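Local coordinates for putative uncharacterized protein PH0242 (PDB 3VU1) that forms the C-terminal globular domain of an archaeal AglB, a member of the oligosaccharyltransferase family, and carries a bound calcium ion, at residues A[69-74]-A[223-228]; A[86-91]-A[245-250]; A[92-97]-A[124-129]; A[195-200]-A[218-223]; A[214-219]-A[231-236]. One frame throughout, in Å; residues are numbered along the deposited sequence.

Contact 1 of 5, residues A[69-74]-A[223-228]; sequences ARDGNI and SSYSEF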
# COMPACT_ATOMS: atom_id res chain seq x y z
N ALA A 69 -1.92 9.65 2.22
CA ALA A 69 -2.77 10.80 2.50
C ALA A 69 -4.07 10.71 1.72
O ALA A 69 -4.96 11.53 1.90
CB ALA A 69 -2.03 12.10 2.16
N ARG A 70 -4.21 9.74 0.84
CA ARG A 70 -5.39 9.75 -0.01
C ARG A 70 -6.23 8.52 0.09
O ARG A 70 -5.93 7.61 0.84
CB ARG A 70 -5.02 10.01 -1.45
CG ARG A 70 -4.19 11.24 -1.58
CD ARG A 70 -5.00 12.53 -1.56
NE ARG A 70 -4.42 13.27 -2.67
CZ ARG A 70 -5.09 13.83 -3.66
NH1 ARG A 70 -6.41 13.86 -3.63
NH2 ARG A 70 -4.41 14.42 -4.64
N ASP A 71 -7.28 8.50 -0.71
CA ASP A 71 -8.35 7.55 -0.57
C ASP A 71 -8.77 7.27 -1.99
O ASP A 71 -8.57 8.10 -2.87
CB ASP A 71 -9.49 8.21 0.20
CG ASP A 71 -10.67 7.28 0.44
OD1 ASP A 71 -11.79 7.81 0.68
OD2 ASP A 71 -10.46 6.03 0.39
N GLY A 72 -9.31 6.07 -2.21
CA GLY A 72 -9.93 5.75 -3.48
C GLY A 72 -8.98 5.63 -4.63
O GLY A 72 -7.84 5.23 -4.46
N ASN A 73 -9.45 6.00 -5.82
CA ASN A 73 -8.72 5.73 -7.06
C ASN A 73 -7.36 6.35 -7.11
O ASN A 73 -6.40 5.67 -7.47
CB ASN A 73 -9.52 6.18 -8.28
CG ASN A 73 -10.56 5.17 -8.70
OD1 ASN A 73 -10.44 3.98 -8.41
ND2 ASN A 73 -11.58 5.63 -9.38
N ILE A 74 -7.28 7.64 -6.76
CA ILE A 74 -6.05 8.37 -6.89
C ILE A 74 -4.96 7.84 -5.98
O ILE A 74 -3.77 8.06 -6.25
CB ILE A 74 -6.23 9.88 -6.68
CG1 ILE A 74 -5.26 10.66 -7.57
CG2 ILE A 74 -6.05 10.28 -5.22
CD1 ILE A 74 -5.70 12.10 -7.68
N SER A 223 -14.07 4.95 3.91
CA SER A 223 -13.65 5.48 2.65
C SER A 223 -14.81 6.33 2.13
O SER A 223 -15.97 6.01 2.37
CB SER A 223 -13.36 4.33 1.71
OG SER A 223 -12.87 4.78 0.49
N SER A 224 -14.51 7.43 1.46
CA SER A 224 -15.53 8.13 0.70
C SER A 224 -16.05 7.26 -0.47
O SER A 224 -17.06 7.57 -1.07
CB SER A 224 -14.97 9.44 0.17
OG SER A 224 -14.43 10.21 1.24
N TYR A 225 -15.37 6.16 -0.76
CA TYR A 225 -15.64 5.40 -1.97
C TYR A 225 -16.15 4.02 -1.59
O TYR A 225 -15.76 3.47 -0.56
CB TYR A 225 -14.40 5.35 -2.89
CG TYR A 225 -13.88 6.74 -3.16
CD1 TYR A 225 -14.47 7.54 -4.15
CD2 TYR A 225 -12.87 7.30 -2.37
CE1 TYR A 225 -14.04 8.85 -4.37
CE2 TYR A 225 -12.43 8.60 -2.58
CZ TYR A 225 -13.02 9.37 -3.59
OH TYR A 225 -12.58 10.67 -3.82
N SER A 226 -17.04 3.50 -2.40
CA SER A 226 -17.77 2.30 -2.05
C SER A 226 -16.91 1.06 -2.26
O SER A 226 -16.32 0.88 -3.33
CB SER A 226 -19.03 2.22 -2.88
OG SER A 226 -19.46 0.89 -2.95
N GLU A 227 -16.82 0.21 -1.24
CA GLU A 227 -16.00 -1.02 -1.30
C GLU A 227 -14.49 -0.80 -1.05
O GLU A 227 -13.75 -1.76 -0.82
CB GLU A 227 -16.21 -1.73 -2.65
CG GLU A 227 -17.62 -2.23 -2.92
CD GLU A 227 -17.78 -3.66 -2.50
OE1 GLU A 227 -17.39 -4.55 -3.29
OE2 GLU A 227 -18.28 -3.92 -1.37
N PHE A 228 -14.03 0.46 -1.10
CA PHE A 228 -12.60 0.74 -1.08
C PHE A 228 -11.82 0.29 0.17
O PHE A 228 -10.70 -0.25 0.06
CB PHE A 228 -12.29 2.22 -1.41
CG PHE A 228 -10.83 2.44 -1.71
CD1 PHE A 228 -10.27 2.02 -2.93
CD2 PHE A 228 -9.97 2.97 -0.73
CE1 PHE A 228 -8.92 2.18 -3.19
CE2 PHE A 228 -8.62 3.14 -1.00
CZ PHE A 228 -8.10 2.74 -2.22

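Contact 2 of 5, residues A[86-91]-A[245-250]; sequences YFIIYL and VIVYEF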
# COMPACT_ATOMS: atom_id res chain seq x y z
N TYR A 86 6.69 -5.44 1.72
CA TYR A 86 6.12 -5.08 3.00
C TYR A 86 6.05 -3.57 3.14
O TYR A 86 6.91 -2.84 2.66
CB TYR A 86 6.93 -5.68 4.15
CG TYR A 86 6.95 -7.18 4.09
CD1 TYR A 86 8.00 -7.84 3.46
CD2 TYR A 86 5.89 -7.95 4.58
CE1 TYR A 86 8.01 -9.22 3.34
CE2 TYR A 86 5.90 -9.33 4.49
CZ TYR A 86 6.96 -9.96 3.87
OH TYR A 86 6.99 -11.31 3.76
N PHE A 87 4.98 -3.11 3.77
CA PHE A 87 4.81 -1.71 3.99
C PHE A 87 4.60 -1.55 5.48
O PHE A 87 3.67 -2.12 6.07
CB PHE A 87 3.61 -1.18 3.20
CG PHE A 87 3.60 0.32 3.10
CD1 PHE A 87 3.79 0.93 1.88
CD2 PHE A 87 3.46 1.11 4.23
CE1 PHE A 87 3.81 2.31 1.78
CE2 PHE A 87 3.49 2.49 4.14
CZ PHE A 87 3.66 3.10 2.91
N ILE A 88 5.46 -0.73 6.09
CA ILE A 88 5.44 -0.52 7.52
C ILE A 88 4.69 0.75 7.89
O ILE A 88 5.02 1.85 7.43
CB ILE A 88 6.84 -0.47 8.10
CG1 ILE A 88 7.54 -1.79 7.81
CG2 ILE A 88 6.76 -0.21 9.57
CD1 ILE A 88 9.04 -1.77 8.06
N ILE A 89 3.67 0.58 8.71
CA ILE A 89 2.85 1.70 9.12
C ILE A 89 3.17 2.00 10.57
O ILE A 89 3.27 1.10 11.41
CB ILE A 89 1.37 1.39 8.92
CG1 ILE A 89 1.09 1.31 7.42
CG2 ILE A 89 0.49 2.40 9.63
CD1 ILE A 89 1.11 2.63 6.66
N TYR A 90 3.37 3.28 10.84
CA TYR A 90 3.85 3.73 12.12
C TYR A 90 2.85 4.71 12.69
O TYR A 90 2.71 5.83 12.19
CB TYR A 90 5.22 4.38 11.91
CG TYR A 90 5.95 4.78 13.17
CD1 TYR A 90 5.80 4.05 14.35
CD2 TYR A 90 6.82 5.88 13.18
CE1 TYR A 90 6.47 4.41 15.50
CE2 TYR A 90 7.50 6.25 14.32
CZ TYR A 90 7.32 5.50 15.48
OH TYR A 90 7.97 5.85 16.65
N LEU A 91 2.14 4.32 13.75
CA LEU A 91 1.12 5.20 14.33
C LEU A 91 1.61 6.60 14.68
O LEU A 91 0.83 7.56 14.65
CB LEU A 91 0.46 4.55 15.53
CG LEU A 91 -0.72 3.65 15.14
CD1 LEU A 91 -0.27 2.40 14.37
CD2 LEU A 91 -1.46 3.27 16.40
N VAL A 245 3.86 -0.01 15.66
CA VAL A 245 4.26 -0.41 14.34
C VAL A 245 3.41 -1.59 13.87
O VAL A 245 3.32 -2.63 14.55
CB VAL A 245 5.75 -0.82 14.28
CG1 VAL A 245 6.09 -1.42 12.93
CG2 VAL A 245 6.68 0.35 14.55
N ILE A 246 2.81 -1.45 12.68
CA ILE A 246 2.15 -2.55 12.01
C ILE A 246 2.90 -2.83 10.69
O ILE A 246 3.09 -1.92 9.88
CB ILE A 246 0.66 -2.23 11.72
CG1 ILE A 246 -0.02 -1.63 12.98
CG2 ILE A 246 -0.03 -3.48 11.19
CD1 ILE A 246 -1.45 -1.10 12.85
N VAL A 247 3.32 -4.08 10.49
CA VAL A 247 3.90 -4.52 9.22
C VAL A 247 2.83 -5.14 8.34
O VAL A 247 2.26 -6.17 8.70
CB VAL A 247 4.99 -5.58 9.47
CG1 VAL A 247 5.62 -6.08 8.17
CG2 VAL A 247 6.04 -5.02 10.40
N TYR A 248 2.57 -4.53 7.19
CA TYR A 248 1.60 -5.06 6.22
C TYR A 248 2.30 -5.72 5.06
O TYR A 248 3.24 -5.15 4.51
CB TYR A 248 0.77 -3.95 5.68
CG TYR A 248 -0.26 -3.42 6.66
CD1 TYR A 248 -0.01 -2.27 7.40
CD2 TYR A 248 -1.49 -4.09 6.86
CE1 TYR A 248 -0.95 -1.76 8.27
CE2 TYR A 248 -2.44 -3.61 7.76
CZ TYR A 248 -2.17 -2.44 8.44
OH TYR A 248 -3.10 -1.93 9.32
N GLU A 249 1.89 -6.93 4.70
CA GLU A 249 2.36 -7.56 3.46
C GLU A 249 1.54 -6.97 2.32
O GLU A 249 0.31 -6.75 2.45
CB GLU A 249 2.18 -9.05 3.50
CG GLU A 249 2.33 -9.77 2.18
CD GLU A 249 2.00 -11.26 2.29
OE1 GLU A 249 2.37 -11.90 3.29
OE2 GLU A 249 1.37 -11.83 1.36
N PHE A 250 2.22 -6.65 1.22
CA PHE A 250 1.55 -6.10 0.06
C PHE A 250 1.24 -7.21 -0.90
O PHE A 250 2.13 -7.99 -1.26
CB PHE A 250 2.40 -5.04 -0.61
CG PHE A 250 1.80 -4.46 -1.86
CD1 PHE A 250 0.62 -3.70 -1.81
CD2 PHE A 250 2.45 -4.62 -3.10
CE1 PHE A 250 0.10 -3.13 -2.96
CE2 PHE A 250 1.91 -4.07 -4.25
CZ PHE A 250 0.75 -3.32 -4.18
O HOH W 1 4.63 -12.63 4.89

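Contact 3 of 5, residues A[92-97]-A[124-129]; sequences NDWAKF and TILLTQ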
# COMPACT_ATOMS: atom_id res chain seq x y z
N ASN A 92 2.89 6.75 14.98
CA ASN A 92 3.42 8.06 15.35
C ASN A 92 3.57 9.02 14.19
O ASN A 92 3.81 10.21 14.40
CB ASN A 92 4.72 7.89 16.08
CG ASN A 92 4.52 7.26 17.44
OD1 ASN A 92 3.45 7.42 18.03
ND2 ASN A 92 5.52 6.50 17.94
N ASP A 93 3.39 8.53 12.96
CA ASP A 93 3.43 9.43 11.81
C ASP A 93 2.31 10.47 11.76
O ASP A 93 2.36 11.40 10.95
CB ASP A 93 3.64 8.70 10.47
CG ASP A 93 5.06 8.14 10.33
OD1 ASP A 93 6.04 8.83 10.78
OD2 ASP A 93 5.21 7.01 9.78
N TRP A 94 1.32 10.36 12.64
CA TRP A 94 0.36 11.46 12.77
C TRP A 94 1.16 12.74 12.93
O TRP A 94 0.80 13.79 12.37
CB TRP A 94 -0.65 11.24 13.92
CG TRP A 94 0.02 11.31 15.28
CD1 TRP A 94 0.53 10.25 16.05
CD2 TRP A 94 0.37 12.52 16.04
NE1 TRP A 94 1.12 10.72 17.19
CE2 TRP A 94 1.06 12.06 17.26
CE3 TRP A 94 0.18 13.89 15.84
CZ2 TRP A 94 1.54 12.95 18.22
CZ3 TRP A 94 0.67 14.78 16.82
CH2 TRP A 94 1.34 14.31 17.98
N ALA A 95 2.29 12.67 13.64
CA ALA A 95 3.10 13.87 13.91
C ALA A 95 3.72 14.44 12.64
O ALA A 95 4.01 15.61 12.58
CB ALA A 95 4.20 13.58 14.93
N LYS A 96 3.93 13.59 11.63
CA LYS A 96 4.44 14.08 10.36
C LYS A 96 3.33 14.29 9.33
O LYS A 96 3.61 14.56 8.15
CB LYS A 96 5.51 13.13 9.82
CG LYS A 96 6.80 13.25 10.58
CD LYS A 96 7.79 12.16 10.25
CE LYS A 96 9.12 12.63 10.82
NZ LYS A 96 10.28 11.95 10.22
N PHE A 97 2.07 14.20 9.75
CA PHE A 97 1.03 14.10 8.75
C PHE A 97 0.75 15.32 7.88
O PHE A 97 0.29 15.15 6.75
CB PHE A 97 -0.26 13.45 9.28
CG PHE A 97 -0.94 12.58 8.24
CD1 PHE A 97 -0.38 11.36 7.87
CD2 PHE A 97 -2.09 13.00 7.61
CE1 PHE A 97 -0.96 10.57 6.89
CE2 PHE A 97 -2.70 12.21 6.66
CZ PHE A 97 -2.13 11.00 6.29
N THR A 124 -3.59 18.34 10.64
CA THR A 124 -4.24 17.27 9.86
C THR A 124 -4.75 16.08 10.69
O THR A 124 -5.81 15.52 10.38
CB THR A 124 -3.39 16.79 8.67
OG1 THR A 124 -2.09 16.42 9.13
CG2 THR A 124 -3.29 17.90 7.59
N ILE A 125 -4.00 15.73 11.74
CA ILE A 125 -4.31 14.59 12.61
C ILE A 125 -3.86 14.84 14.05
O ILE A 125 -2.72 15.16 14.31
CB ILE A 125 -3.68 13.25 12.11
CG1 ILE A 125 -3.94 13.05 10.63
CG2 ILE A 125 -4.25 12.06 12.89
CD1 ILE A 125 -3.74 11.62 10.19
N LEU A 126 -4.78 14.67 14.97
CA LEU A 126 -4.50 14.75 16.37
C LEU A 126 -5.09 13.49 17.01
O LEU A 126 -6.16 13.00 16.59
CB LEU A 126 -5.18 15.97 16.92
CG LEU A 126 -4.46 16.81 17.96
CD1 LEU A 126 -2.99 16.99 17.65
CD2 LEU A 126 -5.17 18.15 17.94
N LEU A 127 -4.39 12.95 18.01
CA LEU A 127 -4.80 11.74 18.70
C LEU A 127 -5.21 12.02 20.14
O LEU A 127 -4.57 12.81 20.86
CB LEU A 127 -3.70 10.69 18.67
CG LEU A 127 -3.42 10.14 17.29
CD1 LEU A 127 -2.45 8.99 17.40
CD2 LEU A 127 -4.70 9.72 16.57
N THR A 128 -6.28 11.36 20.55
CA THR A 128 -6.67 11.44 21.94
C THR A 128 -6.73 10.04 22.53
O THR A 128 -6.97 9.08 21.82
CB THR A 128 -7.97 12.24 22.14
OG1 THR A 128 -9.03 11.63 21.38
CG2 THR A 128 -7.79 13.71 21.71
N GLN A 129 -6.44 9.95 23.83
CA GLN A 129 -6.36 8.68 24.54
C GLN A 129 -7.66 8.53 25.28
O GLN A 129 -8.13 9.48 25.89
CB GLN A 129 -5.19 8.73 25.53
CG GLN A 129 -4.30 7.50 25.54
CD GLN A 129 -3.86 7.04 24.15
OE1 GLN A 129 -3.31 7.83 23.37
NE2 GLN A 129 -4.10 5.76 23.83

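Contact 4 of 5, residues A[195-200]-A[218-223]; sequences YLTPSL and FGIPTS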
# COMPACT_ATOMS: atom_id res chain seq x y z
N TYR A 195 -13.13 10.21 14.84
CA TYR A 195 -13.33 8.76 14.89
C TYR A 195 -13.09 8.28 16.31
O TYR A 195 -12.00 8.51 16.87
CB TYR A 195 -12.38 8.03 13.96
CG TYR A 195 -12.60 8.32 12.49
CD1 TYR A 195 -13.78 7.94 11.85
CD2 TYR A 195 -11.62 8.97 11.73
CE1 TYR A 195 -13.97 8.20 10.50
CE2 TYR A 195 -11.79 9.22 10.39
CZ TYR A 195 -12.96 8.83 9.77
OH TYR A 195 -13.10 9.10 8.43
N LEU A 196 -14.10 7.63 16.88
CA LEU A 196 -14.01 7.12 18.25
C LEU A 196 -13.82 5.62 18.22
O LEU A 196 -14.65 4.90 17.67
CB LEU A 196 -15.26 7.49 19.06
CG LEU A 196 -15.45 8.99 19.30
CD1 LEU A 196 -16.61 9.27 20.23
CD2 LEU A 196 -14.20 9.69 19.80
N THR A 197 -12.71 5.15 18.78
CA THR A 197 -12.47 3.71 18.90
C THR A 197 -12.37 3.38 20.39
O THR A 197 -12.34 4.29 21.23
CB THR A 197 -11.19 3.24 18.15
OG1 THR A 197 -10.02 3.59 18.90
CG2 THR A 197 -11.09 3.84 16.76
N PRO A 198 -12.32 2.07 20.74
CA PRO A 198 -12.33 1.78 22.17
C PRO A 198 -11.19 2.48 22.91
O PRO A 198 -11.36 2.78 24.09
CB PRO A 198 -12.16 0.26 22.20
CG PRO A 198 -12.87 -0.17 20.96
CD PRO A 198 -12.38 0.83 19.95
N SER A 199 -10.08 2.75 22.24
CA SER A 199 -8.90 3.30 22.93
C SER A 199 -8.27 4.59 22.36
O SER A 199 -7.47 5.25 23.05
CB SER A 199 -7.83 2.23 23.06
OG SER A 199 -7.53 1.76 21.78
N LEU A 200 -8.61 4.94 21.12
CA LEU A 200 -8.17 6.20 20.50
C LEU A 200 -9.35 7.01 20.01
O LEU A 200 -10.32 6.47 19.50
CB LEU A 200 -7.24 5.96 19.31
CG LEU A 200 -5.79 5.57 19.57
CD1 LEU A 200 -5.14 5.29 18.24
CD2 LEU A 200 -4.99 6.64 20.30
N PHE A 218 -5.06 2.85 12.25
CA PHE A 218 -6.00 2.81 13.33
C PHE A 218 -7.14 1.84 13.09
O PHE A 218 -8.13 1.91 13.78
CB PHE A 218 -6.55 4.21 13.57
CG PHE A 218 -5.46 5.25 13.70
CD1 PHE A 218 -5.38 6.30 12.79
CD2 PHE A 218 -4.49 5.17 14.71
CE1 PHE A 218 -4.36 7.25 12.89
CE2 PHE A 218 -3.47 6.12 14.82
CZ PHE A 218 -3.40 7.16 13.90
N GLY A 219 -7.00 0.92 12.13
CA GLY A 219 -8.13 0.10 11.68
C GLY A 219 -9.47 0.85 11.62
O GLY A 219 -10.41 0.45 12.30
N ILE A 220 -9.54 1.94 10.86
CA ILE A 220 -10.81 2.62 10.58
C ILE A 220 -11.27 2.18 9.18
O ILE A 220 -10.67 2.55 8.17
CB ILE A 220 -10.68 4.16 10.57
CG1 ILE A 220 -10.02 4.70 11.84
CG2 ILE A 220 -12.02 4.84 10.33
CD1 ILE A 220 -10.61 4.21 13.14
N PRO A 221 -12.36 1.41 9.10
CA PRO A 221 -12.71 0.98 7.75
C PRO A 221 -13.58 2.00 6.99
O PRO A 221 -14.61 1.64 6.46
CB PRO A 221 -13.49 -0.32 8.01
CG PRO A 221 -14.11 -0.13 9.36
CD PRO A 221 -13.28 0.88 10.12
N THR A 222 -13.19 3.25 6.93
CA THR A 222 -13.98 4.18 6.15
C THR A 222 -13.25 4.65 4.91
O THR A 222 -12.02 4.78 4.88
CB THR A 222 -14.36 5.45 6.91
OG1 THR A 222 -13.18 6.02 7.52
CG2 THR A 222 -15.47 5.15 7.92
N SER A 223 -14.07 4.95 3.91
CA SER A 223 -13.65 5.48 2.65
C SER A 223 -14.81 6.33 2.13
O SER A 223 -15.97 6.01 2.37
CB SER A 223 -13.36 4.33 1.71
OG SER A 223 -12.87 4.78 0.49

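Contact 5 of 5, residues A[214-219]-A[231-236]; sequences VKLAFG and KLFSNF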
# COMPACT_ATOMS: atom_id res chain seq x y z
N VAL A 214 -4.96 6.72 7.94
CA VAL A 214 -5.98 6.63 8.96
C VAL A 214 -6.57 5.21 9.00
O VAL A 214 -6.72 4.65 10.08
CB VAL A 214 -7.08 7.68 8.73
CG1 VAL A 214 -8.32 7.33 9.52
CG2 VAL A 214 -6.60 9.07 9.13
N LYS A 215 -6.85 4.62 7.83
CA LYS A 215 -7.39 3.27 7.75
C LYS A 215 -6.42 2.25 8.32
O LYS A 215 -6.80 1.43 9.13
CB LYS A 215 -7.71 2.84 6.32
CG LYS A 215 -8.75 3.64 5.53
CD LYS A 215 -8.96 2.94 4.18
CE LYS A 215 -9.77 3.77 3.19
NZ LYS A 215 -9.05 4.95 2.61
N LEU A 216 -5.17 2.29 7.86
CA LEU A 216 -4.20 1.25 8.19
C LEU A 216 -3.51 1.44 9.54
O LEU A 216 -3.07 0.47 10.14
CB LEU A 216 -3.14 1.12 7.10
CG LEU A 216 -3.57 0.72 5.67
CD1 LEU A 216 -2.41 0.91 4.70
CD2 LEU A 216 -4.13 -0.70 5.57
N ALA A 217 -3.39 2.69 10.00
CA ALA A 217 -2.81 2.98 11.32
C ALA A 217 -3.77 2.62 12.46
O ALA A 217 -3.35 2.14 13.51
CB ALA A 217 -2.40 4.45 11.43
N PHE A 218 -5.06 2.85 12.25
CA PHE A 218 -6.00 2.81 13.33
C PHE A 218 -7.14 1.84 13.09
O PHE A 218 -8.13 1.91 13.78
CB PHE A 218 -6.55 4.21 13.57
CG PHE A 218 -5.46 5.25 13.70
CD1 PHE A 218 -5.38 6.30 12.79
CD2 PHE A 218 -4.49 5.17 14.71
CE1 PHE A 218 -4.36 7.25 12.89
CE2 PHE A 218 -3.47 6.12 14.82
CZ PHE A 218 -3.40 7.16 13.90
N GLY A 219 -7.00 0.92 12.13
CA GLY A 219 -8.13 0.10 11.68
C GLY A 219 -9.47 0.85 11.62
O GLY A 219 -10.41 0.45 12.30
N LYS A 231 -11.46 -3.53 0.00
CA LYS A 231 -10.48 -3.96 -0.99
C LYS A 231 -9.09 -3.71 -0.48
O LYS A 231 -8.26 -4.62 -0.48
CB LYS A 231 -10.66 -3.25 -2.31
CG LYS A 231 -11.91 -3.61 -3.09
CD LYS A 231 -12.35 -2.37 -3.83
CE LYS A 231 -11.97 -2.41 -5.30
NZ LYS A 231 -13.08 -2.99 -6.10
N LEU A 232 -8.85 -2.47 -0.03
CA LEU A 232 -7.59 -2.12 0.61
C LEU A 232 -7.10 -3.17 1.59
O LEU A 232 -5.93 -3.56 1.55
CB LEU A 232 -7.67 -0.79 1.31
CG LEU A 232 -6.31 -0.18 1.74
CD1 LEU A 232 -5.53 0.34 0.54
CD2 LEU A 232 -6.51 0.95 2.72
N PHE A 233 -7.98 -3.64 2.47
CA PHE A 233 -7.54 -4.59 3.50
C PHE A 233 -7.18 -5.95 2.92
O PHE A 233 -6.53 -6.73 3.56
CB PHE A 233 -8.52 -4.69 4.67
CG PHE A 233 -8.65 -3.41 5.45
CD1 PHE A 233 -9.89 -2.86 5.71
CD2 PHE A 233 -7.52 -2.74 5.90
CE1 PHE A 233 -10.01 -1.65 6.41
CE2 PHE A 233 -7.63 -1.55 6.60
CZ PHE A 233 -8.87 -1.00 6.85
N SER A 234 -7.56 -6.25 1.70
CA SER A 234 -7.05 -7.48 1.09
C SER A 234 -5.68 -7.25 0.38
O SER A 234 -4.92 -8.22 0.14
CB SER A 234 -8.08 -8.07 0.13
OG SER A 234 -8.18 -7.31 -1.08
N ASN A 235 -5.37 -6.00 0.03
CA ASN A 235 -4.05 -5.68 -0.55
C ASN A 235 -2.92 -5.51 0.48
O ASN A 235 -1.74 -5.72 0.16
CB ASN A 235 -4.16 -4.43 -1.40
CG ASN A 235 -5.14 -4.61 -2.52
OD1 ASN A 235 -4.97 -5.49 -3.36
ND2 ASN A 235 -6.17 -3.82 -2.52
N PHE A 236 -3.32 -5.16 1.71
CA PHE A 236 -2.42 -4.93 2.86
C PHE A 236 -2.85 -5.78 4.04
O PHE A 236 -3.82 -5.46 4.70
CB PHE A 236 -2.38 -3.43 3.22
CG PHE A 236 -1.84 -2.59 2.11
CD1 PHE A 236 -2.67 -2.15 1.08
CD2 PHE A 236 -0.47 -2.28 2.05
CE1 PHE A 236 -2.16 -1.40 0.02
CE2 PHE A 236 0.06 -1.52 1.00
CZ PHE A 236 -0.79 -1.09 -0.02

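Contact 1 of 5, residues A[69-74]-A[223-228]
S223 begins the grip on D71: its OG gives a hydrogen bond to D71 OD2 (2.7 Å), on the syn lone pair of the acceptor. The same OG accepts from Y225 N at 3.1 Å, which closes an ST turn and fixes the loop beside the carboxylate. S224 follows with its backbone N, bonded to D71 OD1 at 2.9 Å and again to a syn lone pair, so the two oxygens are held by consecutive residues. The extended first torsion of D71 (chi1 -178°) carries the carboxylate across to the serines. The Y225 side chain passes D71 at a slant, its ring plane 60° from that of the carboxylate, and its CD2 comes within 3.5 Å of G72 CA. Further on, F228 turns one ring face to the glycine in a CH-pi contact: G72 CA stands 3.5 Å from the ring centroid, only 4° off the normal. Each carboxylate oxygen has a further partner, since K215 NZ forms a salt bridge with OD2 and T210 OG1 bonds OD1. The contact thus joins the loop after helix 60-69 to the connection between helices 212-218 and 228-235, where F228 also touches E76, a calcium ligand.

Contact 2 of 5, residues A[86-91]-A[245-250]
Strands 86-90 and 245-250 pair antiparallel as the two inner strands of a mixed four-stranded sheet, with F87 facing Y248 and I89 facing I246 in hydrogen-bonded pairs. Four backbone bonds join them; the shortest are F87 N to Y248 O and I89 N to I246 O, both 2.8 Å. On one face I88 CG2 meets V245 CG1 at 3.6 Å, while Y90 CD1 lies against V245 CG2 (3.8 Å). On the other, I89 CG1 reaches Y248 CD1 at 3.7 Å, and F87 O lies at the edge of the tyrosine ring, near its plane. Helix 13-23 packs on I88 and V245, and helix 60-69 on F87 and I89, so both faces of the pair are backed by helices. Y248 OH probably hydrogen-bonds to L216 O of helix 212-218. At the end of the pair, E249 makes a salt bridge through OE2 with R251 NE; its OE1 accepts from a water (2.9 Å) that is also hydrogen-bonded to Y86 OH at 2.9 Å.

Contact 3 of 5, residues A[92-97]-A[124-129]
A chi1 of 68° sets CG of W94 between its own backbone N and carbonyl carbon, a rotation that lays the indole against L127 and I125 of strand 125-130. L127 CG then lies over one face of the indole, and L127 CD1 approaches W94 CD1 at 3.5 Å. Nearer the backbone, W94 CB touches I125 CG2 (3.8 Å). The other branch of I125 leaves beside the backbone N (chi1 -48°) and runs to F97: its CD1 sits over one face of the phenyl ring, 3.7 Å from the centroid and 25° off the normal, a CH-pi contact. T124 OG1 lies at the edge of that ring, 3.5 Å from F97 CB. Beyond, F213 of helix 212-218 meets both F97 and I125. The 3-10 turn that leads into helix 97-103 is therefore held to the insert-domain strand by apolar and CH-pi contacts, with no hydrogen bond between the two segments; T124 OG1 has its weak hydrogen bond with N98 ND2 instead.

Contact 4 of 5, residues A[195-200]-A[218-223]
Y195 lies over I220 and ends at T222, joining a beta hairpin to the loop that follows helix 212-218. The hairpin is made by strands 192-196 and 200-205 of the insert domain. From CB, the tyrosine leaves with CG beside its backbone N (chi1 -65°), which brings the ring obliquely across I220, with its hydroxyl end at T222. CG and CD1 meet I220 CG2, the latter at 3.9 Å; this methyl sits over the ring centre, 13° off the normal, in a CH-pi contact. CE1 and CZ come next to T222 OG1, and the tip, Y195 OH, accepts a hydrogen bond from T222 OG1 at 3.2 Å. The phenol is also hydrogen-bonded to A209 O, which ties it to the segment leading into the helix. At the hairpin turn T197 OG1 accepts from L200 N (3.0 Å), an ST motif, while T197 CG2 touches I220 CD1 at 3.7 Å. At the start of strand 200-205, L200 crosses F218 at about a right angle, with L200 CD1 3.6 Å from F218 CD2.

Contact 5 of 5, residues A[214-219]-A[231-236]
L216 supplies the tight part of the contact, pushing its CD2 branch among three residues of segment 231-236. That methyl lies 3.7 Å from F233 CE2, 4.0 Å from F236 CB and 4.1 Å from L232 CD2. Beside it the aliphatic part of K215 runs past L232, with K215 CD 3.5 Å from L232 CD2; the first torsion of L232 (chi1 -167°) turns CG away from its backbone N and brings the branch across. Helices 212-218 and 228-235 are consecutive helices joined by a loop, and the short segments cross at -58° with axes 11.3 Å apart, a spacing bridged mainly by side chains. F236, which leads out of the second helix, stacks on F67 and meets F286 edge-to-face, so this buried side continues into a larger aromatic cluster. The CZ end of F233, a partly exposed residue, is held less closely: the ring turns an edge to the backbone of the first helix, with CZ 3.9 Å from K215 O, and no hydrogen bond joins the two segments. K215 NZ is bonded to T210 O and N212 OD1 and forms a salt bridge with D71.

Overall arrangement
From the N terminus, segments 69-74, 86-91 and 92-97 open contacts 1, 2 and 3. Contact 3 closes first, at strand 125-130, nested inside the loops of contacts 1 and 2. Contact 4, also inside both, runs from the hairpin at 195-200 to 218-223, sharing F218 and G219 with contact 5. Contact 1 closes next, crossing contacts 2 and 5. Contact 5 ends at 231-236, within the loop that contact 2 closes last in the four-stranded sheet. Contact 3 ties the insert-domain sheet to the 3-10 segment before helix 97-103, contact 4 to the end of helix 212-218 and the loop after it. That helix, part of contacts 4 and 5, reaches contacts 1, 2 and 3 through K215, L216, and V214 with F218.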